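Local coordinates for protein 5-carboxymethyl-2-hydroxymuconate semialdehyde dehydrogenase (PDB 2D4E) that probably catalyses the NAD-dependent oxidation of 5-carboxymethyl-2-hydroxymuconate semialdehyde to the corresponding acid, at residues His74-Phe77 / Gln78-Ser81; Thr83-Lys86 / Glu87-Arg90. All blocks are in the same frame, centred on the assembly; numbering follows the deposited sequence.

Contact 1 of 2, residues His74-Phe77 / Gln78-Ser81; sequences HEAF and QRWS
Trp80 N donates to Ala76 O at 2.9 Å and Ser81 N to Phe77 O, the i-to-i+4 pattern that carries the alpha helix through His74-Phe77 and Gln78-Ser81 to its end. Ser81 adds a second bond to the same acceptor: its OG reaches Phe77 O at 2.7 Å, and the two donors approach from opposite faces of the carbonyl plane. The serine hydroxyl sits between its own backbone N and carbonyl carbon (chi1 66°), a torsion that folds OG back along the helix. Independently of the hydroxyl's rotation, the backbone sets Ser81 CB over one face of the Phe77 ring, 4.0 Å from the centroid, a CH-pi contact. One turn earlier, Gln78 bends at chi2 and runs backward until NE2 donates to His74 O at 2.8 Å; the acceptor lies nearly in the plane of the amide, and the N-H...O angle is 157°. That bond fixes the amide's rotation: NE2 stands over a face of the His74 imidazole and meets the Phe77 ring at its edge. Round the exposed side of the helix, Arg79 grips Glu75 end-on, one nitrogen to each carboxylate oxygen. Arg79 NH2 meets Glu75 OE2 on its syn side at 3.0 Å, whereas NH1 comes to OE1 from above the carboxylate plane. In keeping with this, the carboxylate and guanidinium planes stand 42° apart, so the salt bridge is bidentate but twisted. On the inner side, Trp80 rests on Leu217 and Val221, His74 on Leu241 and Phe77 on Asn191, all in loops, while Phe77 and Ser81 both touch Pro162 of strand 154-162. The end of helix 63-80 is thereby seated against loops that lead into strands 193-196, 222-224 and 244-248 of the parallel sheet.

Contact 2 of 2, residues Thr83-Lys86 / Glu87-Arg90; sequences TKAK and ERKR
Thr83 OG1 presses against the aliphatic part of Arg88, 3.0 Å from CG and 3.2 Å from CD, a tight approach just ahead of the helix. The arginine chain bends at chi3 (-58°) and turns its guanidinium back over the start of the helix, where Ala85 CA lies 3.7 Å above one face. Thr83 O is at the edge of that group, but its angle to NH1 is poor for a hydrogen bond; the straight approach from NH1 is to Thr83 OG1, at 3.5 Å and weak. Firmer anchors lie further out: Arg88 NH2 donates to Ala188 O, at the end of helix 175-188, and Thr83 OG1 is hydrogen-bonded with Trp80 O. Were Arg88 cut back to an alanine, Ala188 O would probably lose this donor and a gap would open beside Thr83 and Ala85. The backbone sets these side chains in order through Arg88 N to Lys84 O (3.1 Å) and Lys89 N to Ala85 O (2.8 Å). On another side of the helix Arg90 holds Glu87 side-on, NH2 to OE1 at 2.8 Å and NE to OE2, both from above the carboxylate plane; the Lys89 ammonium is salt-bridged to Glu137. Lys84 occupies the N-cap position and Arg88 N bonds back to its carbonyl, as at the start of an alpha helix; what is particular here is that the carboxylate meeting the first-turn N-H of Ala85, through OD1, belongs to Asp151 of the second subunit, so the amino end lies at a subunit interface.

Contact 1 closes helix 63-80 and contact 2 opens helix 85-101, so the two come in series along the chain, at either end of the short connection between successive helices. Their centres are 14 Å apart, on the same side of the chain's centre and both in the aldehyde dehydrogenase fold. They touch directly where Trp80 CZ2 packs at 3.6 Å on Arg88 CD, bringing the indole of the ending helix against the arginine chain of the starting one. The corner therefore ties two helices together: 74-81 has no contact with other subunits, whereas 83-90 meets the second subunit of the four-chain assembly.

Contact 1 of 2, residues His74-Phe77 / Gln78-Ser81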
ATOM      1  N   HIS C  74     -32.463   2.646   4.087  1.00 24.43           N
ATOM      2  CA  HIS C  74     -32.153   1.592   5.043  1.00 28.07           C
ATOM      3  C   HIS C  74     -32.638   0.233   4.551  1.00 27.47           C
ATOM      4  O   HIS C  74     -31.884  -0.738   4.539  1.00 24.02           O
ATOM      5  CB  HIS C  74     -32.796   1.896   6.399  1.00 28.49           C
ATOM      6  CG  HIS C  74     -32.651   0.787   7.393  1.00 31.31           C
ATOM      7  ND1 HIS C  74     -31.469   0.526   8.051  1.00 33.69           N
ATOM      8  CD2 HIS C  74     -33.532  -0.151   7.817  1.00 34.51           C
ATOM      9  CE1 HIS C  74     -31.627  -0.524   8.838  1.00 35.88           C
ATOM     10  NE2 HIS C  74     -32.870  -0.954   8.713  1.00 35.58           N
ATOM     11  N   GLU C  75     -33.898   0.171   4.143  1.00 27.07           N
ATOM     12  CA  GLU C  75     -34.477  -1.075   3.669  1.00 28.41           C
ATOM     13  C   GLU C  75     -33.731  -1.628   2.466  1.00 28.19           C
ATOM     14  O   GLU C  75     -33.531  -2.835   2.365  1.00 28.50           O
ATOM     15  CB  GLU C  75     -35.957  -0.877   3.319  1.00 32.87           C
ATOM     16  CG  GLU C  75     -36.724  -2.176   3.074  1.00 42.25           C
ATOM     17  CD  GLU C  75     -36.575  -2.720   1.659  1.00 47.45           C
ATOM     18  OE1 GLU C  75     -36.996  -3.875   1.423  1.00 52.80           O
ATOM     19  OE2 GLU C  75     -36.053  -1.997   0.781  1.00 50.34           O
ATOM     20  N   ALA C  76     -33.307  -0.743   1.565  1.00 24.15           N
ATOM     21  CA  ALA C  76     -32.586  -1.151   0.360  1.00 20.96           C
ATOM     22  C   ALA C  76     -31.099  -1.470   0.583  1.00 19.66           C
ATOM     23  O   ALA C  76     -30.477  -2.147  -0.238  1.00 20.89           O
ATOM     24  CB  ALA C  76     -32.727  -0.073  -0.712  1.00 18.83           C
ATOM     25  N   PHE C  77     -30.532  -0.981   1.679  1.00 20.22           N
ATOM     26  CA  PHE C  77     -29.119  -1.220   1.980  1.00 23.02           C
ATOM     27  C   PHE C  77     -28.791  -2.710   2.045  1.00 23.45           C
ATOM     28  O   PHE C  77     -27.743  -3.145   1.577  1.00 24.01           O
ATOM     29  CB  PHE C  77     -28.738  -0.571   3.317  1.00 20.15           C
ATOM     30  CG  PHE C  77     -27.288  -0.753   3.694  1.00 23.12           C
ATOM     31  CD1 PHE C  77     -26.277  -0.152   2.944  1.00 20.64           C
ATOM     32  CD2 PHE C  77     -26.937  -1.510   4.807  1.00 20.66           C
ATOM     33  CE1 PHE C  77     -24.942  -0.297   3.297  1.00 17.33           C
ATOM     34  CE2 PHE C  77     -25.601  -1.664   5.171  1.00 19.94           C
ATOM     35  CZ  PHE C  77     -24.600  -1.055   4.414  1.00 22.86           C
ATOM     36  N   GLN C  78     -29.695  -3.483   2.633  1.00 27.64           N
ATOM     37  CA  GLN C  78     -29.500  -4.918   2.778  1.00 30.86           C
ATOM     38  C   GLN C  78     -29.150  -5.584   1.448  1.00 30.41           C
ATOM     39  O   GLN C  78     -28.171  -6.321   1.366  1.00 32.51           O
ATOM     40  CB  GLN C  78     -30.761  -5.558   3.368  1.00 38.12           C
ATOM     41  CG  GLN C  78     -31.489  -4.682   4.399  1.00 47.90           C
ATOM     42  CD  GLN C  78     -30.575  -4.174   5.510  1.00 56.53           C
ATOM     43  OE1 GLN C  78     -29.937  -4.957   6.222  1.00 57.81           O
ATOM     44  NE2 GLN C  78     -30.514  -2.856   5.665  1.00 54.66           N
ATOM     45  N   ARG C  79     -29.941  -5.314   0.410  1.00 23.75           N
ATOM     46  CA  ARG C  79     -29.715  -5.905  -0.910  1.00 25.90           C
ATOM     47  C   ARG C  79     -28.632  -5.201  -1.730  1.00 28.95           C
ATOM     48  O   ARG C  79     -27.848  -5.854  -2.423  1.00 27.55           O
ATOM     49  CB  ARG C  79     -31.007  -5.899  -1.734  1.00 27.65           C
ATOM     50  CG  ARG C  79     -32.144  -6.744  -1.183  1.00 39.32           C
ATOM     51  CD  ARG C  79     -33.362  -6.655  -2.107  1.00 47.16           C
ATOM     52  NE  ARG C  79     -33.817  -5.274  -2.287  1.00 49.11           N
ATOM     53  CZ  ARG C  79     -34.474  -4.568  -1.368  1.00 52.64           C
ATOM     54  NH1 ARG C  79     -34.766  -5.111  -0.192  1.00 53.20           N
ATOM     55  NH2 ARG C  79     -34.833  -3.313  -1.622  1.00 53.03           N
ATOM     56  N   TRP C  80     -28.599  -3.874  -1.670  1.00 23.38           N
ATOM     57  CA  TRP C  80     -27.619  -3.112  -2.436  1.00 23.54           C
ATOM     58  C   TRP C  80     -26.182  -3.402  -2.014  1.00 17.56           C
ATOM     59  O   TRP C  80     -25.307  -3.581  -2.858  1.00 19.03           O
ATOM     60  CB  TRP C  80     -27.906  -1.611  -2.319  1.00 21.24           C
ATOM     61  CG  TRP C  80     -26.957  -0.751  -3.106  1.00 21.93           C
ATOM     62  CD1 TRP C  80     -26.014   0.102  -2.604  1.00 23.02           C
ATOM     63  CD2 TRP C  80     -26.868  -0.652  -4.533  1.00 22.62           C
ATOM     64  NE1 TRP C  80     -25.344   0.730  -3.631  1.00 20.84           N
ATOM     65  CE2 TRP C  80     -25.848   0.286  -4.825  1.00 21.11           C
ATOM     66  CE3 TRP C  80     -27.551  -1.265  -5.595  1.00 17.76           C
ATOM     67  CZ2 TRP C  80     -25.495   0.628  -6.135  1.00 17.96           C
ATOM     68  CZ3 TRP C  80     -27.201  -0.923  -6.900  1.00 21.69           C
ATOM     69  CH2 TRP C  80     -26.179   0.017  -7.158  1.00 17.31           C
ATOM     70  N   SER C  81     -25.944  -3.456  -0.709  1.00 22.11           N
ATOM     71  CA  SER C  81     -24.606  -3.718  -0.194  1.00 24.28           C
ATOM     72  C   SER C  81     -24.138  -5.148  -0.468  1.00 29.02           C
ATOM     73  O   SER C  81     -22.998  -5.498  -0.163  1.00 32.58           O
ATOM     74  CB  SER C  81     -24.554  -3.449   1.311  1.00 22.50           C
ATOM     75  OG  SER C  81     -25.356  -4.373   2.023  1.00 18.25           O
TER

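Contact 2 of 2, residues Thr83-Lys86 / Glu87-Arg90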
ATOM      1  N   THR C  83     -24.966  -6.610  -3.626  1.00 24.22           N
ATOM      2  CA  THR C  83     -24.958  -6.751  -5.076  1.00 25.24           C
ATOM      3  C   THR C  83     -23.508  -6.968  -5.486  1.00 26.24           C
ATOM      4  O   THR C  83     -22.591  -6.559  -4.771  1.00 27.73           O
ATOM      5  CB  THR C  83     -25.455  -5.477  -5.764  1.00 28.35           C
ATOM      6  OG1 THR C  83     -24.641  -4.375  -5.339  1.00 38.15           O
ATOM      7  CG2 THR C  83     -26.907  -5.204  -5.413  1.00 17.18           C
ATOM      8  N   LYS C  84     -23.290  -7.616  -6.622  1.00 18.81           N
ATOM      9  CA  LYS C  84     -21.928  -7.848  -7.080  1.00 22.95           C
ATOM     10  C   LYS C  84     -21.301  -6.525  -7.510  1.00 23.30           C
ATOM     11  O   LYS C  84     -21.932  -5.730  -8.213  1.00 21.80           O
ATOM     12  CB  LYS C  84     -21.923  -8.851  -8.236  1.00 27.20           C
ATOM     13  CG  LYS C  84     -22.257 -10.261  -7.785  1.00 30.36           C
ATOM     14  CD  LYS C  84     -22.357 -11.225  -8.943  1.00 37.42           C
ATOM     15  CE  LYS C  84     -22.442 -12.653  -8.430  1.00 45.09           C
ATOM     16  NZ  LYS C  84     -23.478 -12.784  -7.364  1.00 48.65           N
ATOM     17  N   ALA C  85     -20.066  -6.288  -7.076  1.00 17.02           N
ATOM     18  CA  ALA C  85     -19.372  -5.049  -7.409  1.00 20.35           C
ATOM     19  C   ALA C  85     -19.395  -4.807  -8.911  1.00 21.73           C
ATOM     20  O   ALA C  85     -19.515  -3.675  -9.358  1.00 22.59           O
ATOM     21  CB  ALA C  85     -17.936  -5.091  -6.903  1.00 12.48           C
ATOM     22  N   LYS C  86     -19.284  -5.879  -9.684  1.00 24.43           N
ATOM     23  CA  LYS C  86     -19.300  -5.775 -11.134  1.00 26.30           C
ATOM     24  C   LYS C  86     -20.626  -5.177 -11.601  1.00 26.73           C
ATOM     25  O   LYS C  86     -20.669  -4.409 -12.566  1.00 22.41           O
ATOM     26  CB  LYS C  86     -19.106  -7.158 -11.757  1.00 33.40           C
ATOM     27  CG  LYS C  86     -19.130  -7.172 -13.276  1.00 39.69           C
ATOM     28  CD  LYS C  86     -18.962  -8.590 -13.806  1.00 48.91           C
ATOM     29  CE  LYS C  86     -18.980  -8.630 -15.327  1.00 49.38           C
ATOM     30  NZ  LYS C  86     -18.735 -10.016 -15.813  1.00 53.70           N
ATOM     31  N   GLU C  87     -21.705  -5.523 -10.907  1.00 20.09           N
ATOM     32  CA  GLU C  87     -23.024  -5.016 -11.260  1.00 21.17           C
ATOM     33  C   GLU C  87     -23.182  -3.549 -10.860  1.00 24.05           C
ATOM     34  O   GLU C  87     -23.817  -2.775 -11.579  1.00 24.25           O
ATOM     35  CB  GLU C  87     -24.116  -5.867 -10.600  1.00 18.30           C
ATOM     36  CG  GLU C  87     -25.543  -5.393 -10.864  1.00 25.74           C
ATOM     37  CD  GLU C  87     -25.975  -5.525 -12.322  1.00 32.37           C
ATOM     38  OE1 GLU C  87     -27.168  -5.274 -12.602  1.00 35.09           O
ATOM     39  OE2 GLU C  87     -25.138  -5.878 -13.185  1.00 31.50           O
ATOM     40  N   ARG C  88     -22.613  -3.162  -9.718  1.00 20.40           N
ATOM     41  CA  ARG C  88     -22.705  -1.769  -9.288  1.00 19.01           C
ATOM     42  C   ARG C  88     -21.866  -0.946 -10.257  1.00 22.24           C
ATOM     43  O   ARG C  88     -22.206   0.191 -10.587  1.00 20.76           O
ATOM     44  CB  ARG C  88     -22.182  -1.590  -7.858  1.00 22.80           C
ATOM     45  CG  ARG C  88     -22.990  -2.330  -6.799  1.00 18.03           C
ATOM     46  CD  ARG C  88     -22.817  -1.697  -5.424  1.00 20.75           C
ATOM     47  NE  ARG C  88     -21.425  -1.651  -4.979  1.00 16.46           N
ATOM     48  CZ  ARG C  88     -20.757  -2.693  -4.499  1.00 21.69           C
ATOM     49  NH1 ARG C  88     -21.348  -3.876  -4.390  1.00 20.76           N
ATOM     50  NH2 ARG C  88     -19.495  -2.549  -4.120  1.00 20.65           N
ATOM     51  N   LYS C  89     -20.766  -1.535 -10.718  1.00 22.44           N
ATOM     52  CA  LYS C  89     -19.896  -0.868 -11.675  1.00 25.50           C
ATOM     53  C   LYS C  89     -20.700  -0.592 -12.947  1.00 25.29           C
ATOM     54  O   LYS C  89     -20.597   0.485 -13.539  1.00 24.61           O
ATOM     55  CB  LYS C  89     -18.692  -1.753 -12.006  1.00 20.90           C
ATOM     56  CG  LYS C  89     -17.829  -1.240 -13.160  1.00 25.80           C
ATOM     57  CD  LYS C  89     -16.684  -2.199 -13.469  1.00 20.21           C
ATOM     58  CE  LYS C  89     -15.779  -1.625 -14.542  1.00 31.75           C
ATOM     59  NZ  LYS C  89     -14.537  -2.425 -14.750  1.00 29.10           N
ATOM     60  N   ARG C  90     -21.508  -1.567 -13.358  1.00 23.38           N
ATOM     61  CA  ARG C  90     -22.324  -1.411 -14.558  1.00 26.49           C
ATOM     62  C   ARG C  90     -23.281  -0.236 -14.390  1.00 20.68           C
ATOM     63  O   ARG C  90     -23.447   0.570 -15.304  1.00 25.26           O
ATOM     64  CB  ARG C  90     -23.121  -2.686 -14.851  1.00 26.69           C
ATOM     65  CG  ARG C  90     -23.910  -2.627 -16.161  1.00 28.60           C
ATOM     66  CD  ARG C  90     -24.841  -3.825 -16.312  1.00 31.77           C
ATOM     67  NE  ARG C  90     -25.888  -3.849 -15.292  1.00 29.16           N
ATOM     68  CZ  ARG C  90     -26.876  -2.963 -15.208  1.00 32.96           C
ATOM     69  NH1 ARG C  90     -26.960  -1.969 -16.086  1.00 35.80           N
ATOM     70  NH2 ARG C  90     -27.789  -3.079 -14.254  1.00 32.09           N
TER